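Side-chain contacts in effector protein Lem4 (lpg1101) (PDB 6CGK), which removes phosphate from tyrosine residues as a membrane-associated effector phosphatase of Legionella, its HAD domain being the part in this chain: residues N124-G127 with P128-K132; A135-S138 with H139-P143; I152-D156 with E157-E161. The protein carries 1 engineered substitution. All blocks are in the same frame, centred on the assembly; numbering follows the deposited sequence.

Contact 1 (N124-G127 with P128-K132); sequences NTIG and PGEDK. With PO4 (phosphate ion), chain B.
G127 and E130 hold each other twice across a type I beta turn, G127 to E130, and P128 leads into it. The proline follows G127 directly, and its ring rests on P119 of the loop before the turn. G129 comes next; its backbone is hydrogen-bonded to P119, which ties the turn to the end of strand 116-118. E130 then closes the turn. Its backbone N donates to G127 O at 3.1 Å. With CG anti to the carbonyl carbon (chi1 -60°) and the chain extended beyond it, the side chain runs back over the turn, and its carboxylate returns to the same glycine: G127 N donates to E130 OE2 at 2.8 Å. That bond is nearly straight, 174° at the hydrogen, although it meets OE2 from above the carboxylate plane. On the way the aliphatic part passes I126, E130 CB lying 4.2 Å from I126 CG2. D131, the N-cap of helix 132-140, accepts from K134 N through OD1. K132 opens that helix and sends its bent side chain to the active site, where NZ donates to O2 of the phosphate at 3.1 Å and also forms a salt bridge with D159. Both backbone polar groups of G127 are thus satisfied by E130, and because OE2 also accepts from G121 N, two amide donors grip one carboxylate oxygen, which would probably stabilise its negative charge.

Contact 2 (A135-S138 with H139-P143); sequences AVVS and HEEKP
V136 and E140 lie side by side one helical turn apart, on the buried side of helix 132-140. V136 CG1 comes 4.1 Å from E140 CG, and the same CG sits 3.3 Å from V136 O, so the aliphatic part of the glutamate follows the helix backbone closely. The bend at chi2 (-64°) turns the carboxylate off this path, and its charge is met inside the protein: OE1 forms a salt bridge with R172, while OE2 takes R150 and the hydroxyl of Y21. Beneath the side chains the backbone is regular, E140 N donating to V136 O at 2.9 Å and H139 N to A135 O at the same length. H139 is buried too, and its ND1 is hydrogen-bonded to Y118 OH.

The outer side is looser. V137 and E141 also run alongside each other, but E141 is exposed and stays extended, bringing OE2 to 3.4 Å from V137 CG1, a carboxylate oxygen against a methyl. The backbone bonds are less regular here: E141 N reaches V137 O at 3.1 Å with a bent angle of 137°, and its second bond, to S138 O, is weak. S138 turns its hydroxyl back along the helix to K134 O, and K142 NZ forms a salt bridge with E144, two residues on.

The buried side faces the central sheet, where A135 and V136 touch I93, H139 reaches V91 and I19, and V136 meets Y21. V136 and E140 also pack on helix 157-169 through L167, with V137 against H169 at its end. Helix 132-140 thus lies in the crossover from edge strand 116-118 to strand 150-154, as in the Rossmann-like core of HAD proteins.

Contact 3 (I152-D156 with E157-E161); sequences ICDDD and EVDGE. With MG (magnesium ion), chain C.
D154 lies against the first turn of helix 157-169, which runs back nearly antiparallel to strand 150-154. Its CB packs 3.6 Å from G160 CA, where the glycine lets strand and helix come close. CG, anti to the backbone N (chi1 -154°), lies over D159 CB. At the tip the two oxygens part. OD1 accepts from D156 N at 2.9 Å, met from above the carboxylate plane, which makes an Asx turn, and it also takes a hydrogen from a water bound to the magnesium ion. OD2 sits 3.1 Å from D159 CB. The D159 carboxylate, its plane 74° from that of D154, leaves OD2 4.0 Å from D154 OD2; K132 and R95 form salt bridges with D159 and probably temper the gathered negative charge.

D156 is the N-cap: its OD1 accepts weakly from V158 N, and its O takes G160 N at 2.8 Å. D155 OD1 binds the magnesium directly at 2.3 Å, together with the backbone O of D25 and OD1 of the engineered N23. Paired aspartates at the C-terminal end of a central parallel strand, one on the metal and one holding its water, are characteristic of the HAD-superfamily active site.

How the contacts relate
Contacts 1 and 2 belong to the same connection: contact 1 leads into helix 132-140 and contact 2 lies in its C-terminal part, the two touching where P128 O packs on A135 CB. Contact 3 instead joins a central strand to the following helix. Contact 1 is largely a surface turn made of polar bonds to backbone; contact 2 has one face sunk against the sheet and another in solvent, combining aliphatic packing with buried ion pairs; contact 3, partly buried (I152, D154, D159 and G160 inside, E157 and V158 exposed), sets carboxylates beside the metal, one binding it directly. K132 bridges contacts 1 and 3 through its salt bridge to D159; contacts 2 and 3 do not touch.

Contact 1 (N124-G127 with P128-K132)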
loop_
_atom_site.group_PDB
_atom_site.type_symbol
_atom_site.label_atom_id
_atom_site.label_comp_id
_atom_site.label_asym_id
_atom_site.label_seq_id
_atom_site.Cartn_x
_atom_site.Cartn_y
_atom_site.Cartn_z
ATOM N N ASN A 124 -17.472 1.658 -15.288
ATOM C CA ASN A 124 -18.588 1.698 -14.348
ATOM C C ASN A 124 -18.536 0.596 -13.306
ATOM O O ASN A 124 -19.433 0.539 -12.461
ATOM C CB ASN A 124 -19.927 1.584 -15.076
ATOM C CG ASN A 124 -20.086 2.606 -16.165
ATOM O OD1 ASN A 124 -19.424 3.646 -16.160
ATOM N ND2 ASN A 124 -20.971 2.320 -17.116
ATOM N N THR A 125 -17.552 -0.296 -13.359
ATOM C CA THR A 125 -17.433 -1.358 -12.367
ATOM C C THR A 125 -16.653 -0.838 -11.168
ATOM O O THR A 125 -15.563 -0.281 -11.324
ATOM C CB THR A 125 -16.744 -2.593 -12.950
ATOM O OG1 THR A 125 -17.656 -3.291 -13.809
ATOM C CG2 THR A 125 -16.318 -3.521 -11.832
ATOM N N ILE A 126 -17.218 -1.009 -9.981
ATOM C CA ILE A 126 -16.603 -0.500 -8.763
ATOM C C ILE A 126 -15.502 -1.451 -8.320
ATOM O O ILE A 126 -15.701 -2.669 -8.285
ATOM C CB ILE A 126 -17.658 -0.322 -7.659
ATOM C CG1 ILE A 126 -18.555 0.861 -7.979
ATOM C CG2 ILE A 126 -16.988 -0.149 -6.289
ATOM C CD1 ILE A 126 -19.760 0.920 -7.028
ATOM N N GLY A 127 -14.360 -0.894 -7.929
ATOM C CA GLY A 127 -13.249 -1.696 -7.448
ATOM C C GLY A 127 -13.097 -1.689 -5.939
ATOM O O GLY A 127 -13.664 -0.854 -5.232
ATOM N N PRO A 128 -12.293 -2.615 -5.412
ATOM C CA PRO A 128 -12.267 -2.790 -3.950
ATOM C C PRO A 128 -11.655 -1.613 -3.217
ATOM O O PRO A 128 -12.030 -1.356 -2.063
ATOM C CB PRO A 128 -11.437 -4.068 -3.758
ATOM C CG PRO A 128 -10.582 -4.167 -5.019
ATOM C CD PRO A 128 -11.515 -3.641 -6.119
ATOM N N GLY A 129 -10.720 -0.892 -3.837
ATOM C CA GLY A 129 -10.117 0.218 -3.129
ATOM C C GLY A 129 -11.015 1.426 -3.003
ATOM O O GLY A 129 -10.640 2.390 -2.328
ATOM N N GLU A 130 -12.179 1.397 -3.653
ATOM C CA GLU A 130 -13.153 2.477 -3.543
ATOM C C GLU A 130 -13.923 2.424 -2.234
ATOM O O GLU A 130 -14.665 3.357 -1.931
ATOM C CB GLU A 130 -14.112 2.434 -4.730
ATOM C CG GLU A 130 -13.362 2.595 -6.079
ATOM C CD GLU A 130 -14.274 2.725 -7.287
ATOM O OE1 GLU A 130 -15.153 3.632 -7.332
ATOM O OE2 GLU A 130 -14.130 1.909 -8.217
ATOM N N ASP A 131 -13.770 1.356 -1.445
ATOM C CA ASP A 131 -14.507 1.219 -0.183
ATOM C C ASP A 131 -13.493 0.581 0.759
ATOM O O ASP A 131 -13.397 -0.645 0.788
ATOM C CB ASP A 131 -15.755 0.364 -0.357
ATOM C CG ASP A 131 -16.635 0.320 0.898
ATOM O OD1 ASP A 131 -16.122 0.536 2.017
ATOM O OD2 ASP A 131 -17.863 0.073 0.773
ATOM N N LYS A 132 -12.691 1.419 1.441
ATOM C CA LYS A 132 -11.543 0.907 2.204
ATOM C C LYS A 132 -11.999 0.013 3.346
ATOM O O LYS A 132 -11.336 -0.984 3.671
ATOM C CB LYS A 132 -10.712 2.054 2.791
ATOM C CG LYS A 132 -10.268 3.159 1.851
ATOM C CD LYS A 132 -9.406 2.668 0.741
ATOM C CE LYS A 132 -8.955 3.835 -0.170
ATOM N NZ LYS A 132 -8.106 4.865 0.525
HETATM P P PO4 B . -5.609 6.867 -2.435
HETATM O O1 PO4 B . -4.456 5.940 -2.777
HETATM O O2 PO4 B . -6.874 6.136 -1.994
HETATM O O3 PO4 B . -5.911 7.668 -3.693
HETATM O O4 PO4 B . -5.175 7.871 -1.386
#

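Contact 2 (A135-S138 with H139-P143)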
loop_
_atom_site.group_PDB
_atom_site.type_symbol
_atom_site.label_atom_id
_atom_site.label_comp_id
_atom_site.label_asym_id
_atom_site.label_seq_id
_atom_site.Cartn_x
_atom_site.Cartn_y
_atom_site.Cartn_z
ATOM N N ALA A 135 -12.840 -3.244 1.846
ATOM C CA ALA A 135 -11.610 -3.888 1.358
ATOM C C ALA A 135 -10.895 -4.627 2.485
ATOM O O ALA A 135 -10.450 -5.776 2.318
ATOM C CB ALA A 135 -10.669 -2.837 0.743
ATOM N N VAL A 136 -10.769 -3.977 3.643
ATOM C CA VAL A 136 -10.123 -4.620 4.786
ATOM C C VAL A 136 -10.956 -5.785 5.290
ATOM O O VAL A 136 -10.416 -6.850 5.607
ATOM C CB VAL A 136 -9.845 -3.604 5.914
ATOM C CG1 VAL A 136 -9.443 -4.359 7.209
ATOM C CG2 VAL A 136 -8.736 -2.604 5.475
ATOM N N VAL A 137 -12.279 -5.603 5.393
ATOM C CA VAL A 137 -13.117 -6.694 5.875
ATOM C C VAL A 137 -12.988 -7.895 4.952
ATOM O O VAL A 137 -12.791 -9.029 5.405
ATOM C CB VAL A 137 -14.579 -6.237 6.011
ATOM C CG1 VAL A 137 -15.476 -7.444 6.259
ATOM C CG2 VAL A 137 -14.701 -5.211 7.137
ATOM N N SER A 138 -13.053 -7.657 3.638
ATOM C CA SER A 138 -12.927 -8.750 2.677
ATOM C C SER A 138 -11.571 -9.426 2.786
ATOM O O SER A 138 -11.475 -10.661 2.708
ATOM C CB SER A 138 -13.132 -8.243 1.256
ATOM O OG SER A 138 -14.481 -7.816 1.078
ATOM N N HIS A 139 -10.509 -8.637 2.942
ATOM C CA HIS A 139 -9.190 -9.249 3.038
ATOM C C HIS A 139 -9.064 -10.088 4.298
ATOM O O HIS A 139 -8.551 -11.215 4.247
ATOM C CB HIS A 139 -8.079 -8.212 3.007
ATOM C CG HIS A 139 -6.747 -8.828 2.735
ATOM N ND1 HIS A 139 -6.393 -9.281 1.482
ATOM C CD2 HIS A 139 -5.741 -9.185 3.564
ATOM C CE1 HIS A 139 -5.200 -9.845 1.543
ATOM N NE2 HIS A 139 -4.786 -9.806 2.796
ATOM N N GLU A 140 -9.519 -9.565 5.441
ATOM C CA GLU A 140 -9.413 -10.341 6.681
ATOM C C GLU A 140 -10.204 -11.636 6.606
ATOM O O GLU A 140 -9.856 -12.623 7.275
ATOM C CB GLU A 140 -9.879 -9.500 7.874
ATOM C CG GLU A 140 -8.952 -8.304 8.164
ATOM C CD GLU A 140 -7.535 -8.738 8.585
ATOM O OE1 GLU A 140 -7.363 -9.835 9.178
ATOM O OE2 GLU A 140 -6.589 -7.967 8.329
ATOM N N GLU A 141 -11.255 -11.667 5.798
ATOM C CA GLU A 141 -12.094 -12.854 5.721
ATOM C C GLU A 141 -11.529 -13.929 4.802
ATOM O O GLU A 141 -12.071 -15.038 4.782
ATOM C CB GLU A 141 -13.505 -12.459 5.287
ATOM C CG GLU A 141 -14.266 -11.781 6.402
ATOM C CD GLU A 141 -15.647 -11.300 5.981
ATOM O OE1 GLU A 141 -16.019 -11.501 4.810
ATOM O OE2 GLU A 141 -16.349 -10.707 6.823
ATOM N N LYS A 142 -10.450 -13.646 4.074
ATOM C CA LYS A 142 -9.796 -14.690 3.293
ATOM C C LYS A 142 -9.341 -15.811 4.231
ATOM O O LYS A 142 -8.902 -15.540 5.354
ATOM C CB LYS A 142 -8.608 -14.118 2.518
ATOM C CG LYS A 142 -9.017 -13.081 1.465
ATOM C CD LYS A 142 -7.779 -12.547 0.733
ATOM C CE LYS A 142 -7.731 -13.043 -0.699
ATOM N NZ LYS A 142 -6.324 -13.310 -1.103
ATOM N N PRO A 143 -9.443 -17.075 3.816
ATOM C CA PRO A 143 -9.180 -18.171 4.761
ATOM C C PRO A 143 -7.734 -18.264 5.235
ATOM O O PRO A 143 -7.484 -18.903 6.272
ATOM C CB PRO A 143 -9.589 -19.421 3.966
ATOM C CG PRO A 143 -9.343 -19.047 2.561
ATOM C CD PRO A 143 -9.709 -17.581 2.461
#

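Contact 3 (I152-D156 with E157-E161)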
loop_
_atom_site.group_PDB
_atom_site.type_symbol
_atom_site.label_atom_id
_atom_site.label_comp_id
_atom_site.label_asym_id
_atom_site.label_seq_id
_atom_site.Cartn_x
_atom_site.Cartn_y
_atom_site.Cartn_z
ATOM N N ILE A 152 -1.322 0.072 9.685
ATOM C CA ILE A 152 -2.171 0.815 8.750
ATOM C C ILE A 152 -1.618 2.216 8.654
ATOM O O ILE A 152 -1.490 2.899 9.678
ATOM C CB ILE A 152 -3.633 0.890 9.216
ATOM C CG1 ILE A 152 -4.253 -0.496 9.335
ATOM C CG2 ILE A 152 -4.442 1.839 8.300
ATOM C CD1 ILE A 152 -5.677 -0.437 9.936
ATOM N N CYS A 153 -1.310 2.649 7.434
ATOM C CA CYS A 153 -0.872 4.013 7.163
ATOM C C CYS A 153 -1.797 4.665 6.145
ATOM O O CYS A 153 -2.035 4.106 5.066
ATOM C CB CYS A 153 0.564 4.036 6.640
ATOM S SG CYS A 153 1.715 3.400 7.851
ATOM N N ASP A 154 -2.320 5.845 6.488
ATOM C CA ASP A 154 -3.143 6.616 5.566
ATOM C C ASP A 154 -2.929 8.097 5.840
ATOM O O ASP A 154 -2.781 8.506 6.993
ATOM C CB ASP A 154 -4.622 6.246 5.716
ATOM C CG ASP A 154 -5.422 6.501 4.463
ATOM O OD1 ASP A 154 -5.237 7.558 3.830
ATOM O OD2 ASP A 154 -6.251 5.637 4.113
ATOM N N ASP A 155 -2.902 8.898 4.775
ATOM C CA ASP A 155 -2.817 10.346 4.942
ATOM C C ASP A 155 -4.182 11.001 5.140
ATOM O O ASP A 155 -4.245 12.173 5.532
ATOM C CB ASP A 155 -2.141 10.982 3.739
ATOM C CG ASP A 155 -2.917 10.749 2.463
ATOM O OD1 ASP A 155 -3.189 9.572 2.181
ATOM O OD2 ASP A 155 -3.262 11.726 1.759
ATOM N N ASP A 156 -5.265 10.294 4.837
ATOM C CA ASP A 156 -6.616 10.786 5.057
ATOM C C ASP A 156 -7.107 10.143 6.354
ATOM O O ASP A 156 -7.290 8.921 6.416
ATOM C CB ASP A 156 -7.507 10.447 3.862
ATOM C CG ASP A 156 -8.845 11.170 3.896
ATOM O OD1 ASP A 156 -9.393 11.350 5.000
ATOM O OD2 ASP A 156 -9.348 11.557 2.818
ATOM N N GLU A 157 -7.264 10.954 7.407
ATOM C CA GLU A 157 -7.605 10.388 8.716
ATOM C C GLU A 157 -8.882 9.563 8.638
ATOM O O GLU A 157 -8.971 8.475 9.221
ATOM C CB GLU A 157 -7.754 11.496 9.757
ATOM C CG GLU A 157 -7.913 10.981 11.180
ATOM C CD GLU A 157 -8.234 12.088 12.166
ATOM O OE1 GLU A 157 -8.419 13.243 11.723
ATOM O OE2 GLU A 157 -8.306 11.806 13.380
ATOM N N VAL A 158 -9.873 10.064 7.903
ATOM C CA VAL A 158 -11.136 9.357 7.721
ATOM C C VAL A 158 -10.904 8.006 7.058
ATOM O O VAL A 158 -11.358 6.966 7.551
ATOM C CB VAL A 158 -12.102 10.225 6.899
ATOM C CG1 VAL A 158 -13.338 9.439 6.523
ATOM C CG2 VAL A 158 -12.446 11.450 7.682
ATOM N N ASP A 159 -10.237 8.016 5.905
ATOM C CA ASP A 159 -9.873 6.776 5.231
ATOM C C ASP A 159 -9.159 5.836 6.174
ATOM O O ASP A 159 -9.412 4.627 6.173
ATOM C CB ASP A 159 -8.951 7.064 4.045
ATOM C CG ASP A 159 -9.701 7.336 2.784
ATOM O OD1 ASP A 159 -10.616 8.189 2.823
ATOM O OD2 ASP A 159 -9.374 6.688 1.767
ATOM N N GLY A 160 -8.222 6.372 6.959
ATOM C CA GLY A 160 -7.459 5.524 7.849
ATOM C C GLY A 160 -8.351 4.845 8.863
ATOM O O GLY A 160 -8.214 3.646 9.126
ATOM N N GLU A 161 -9.302 5.598 9.421
ATOM C CA GLU A 161 -10.258 5.015 10.347
ATOM C C GLU A 161 -11.169 4.026 9.645
ATOM O O GLU A 161 -11.603 3.049 10.259
ATOM C CB GLU A 161 -11.052 6.126 11.021
ATOM C CG GLU A 161 -10.163 6.945 11.921
ATOM C CD GLU A 161 -10.883 8.086 12.580
ATOM O OE1 GLU A 161 -11.986 8.455 12.110
ATOM O OE2 GLU A 161 -10.336 8.613 13.571
HETATM MG MG MG C . -4.159 8.832 0.260
HETATM O O HOH W 1 -5.924 8.498 1.314
HETATM O O HOH W 2 -4.784 10.703 -0.294
HETATM O O HOH W 3 -7.610 13.495 6.698
#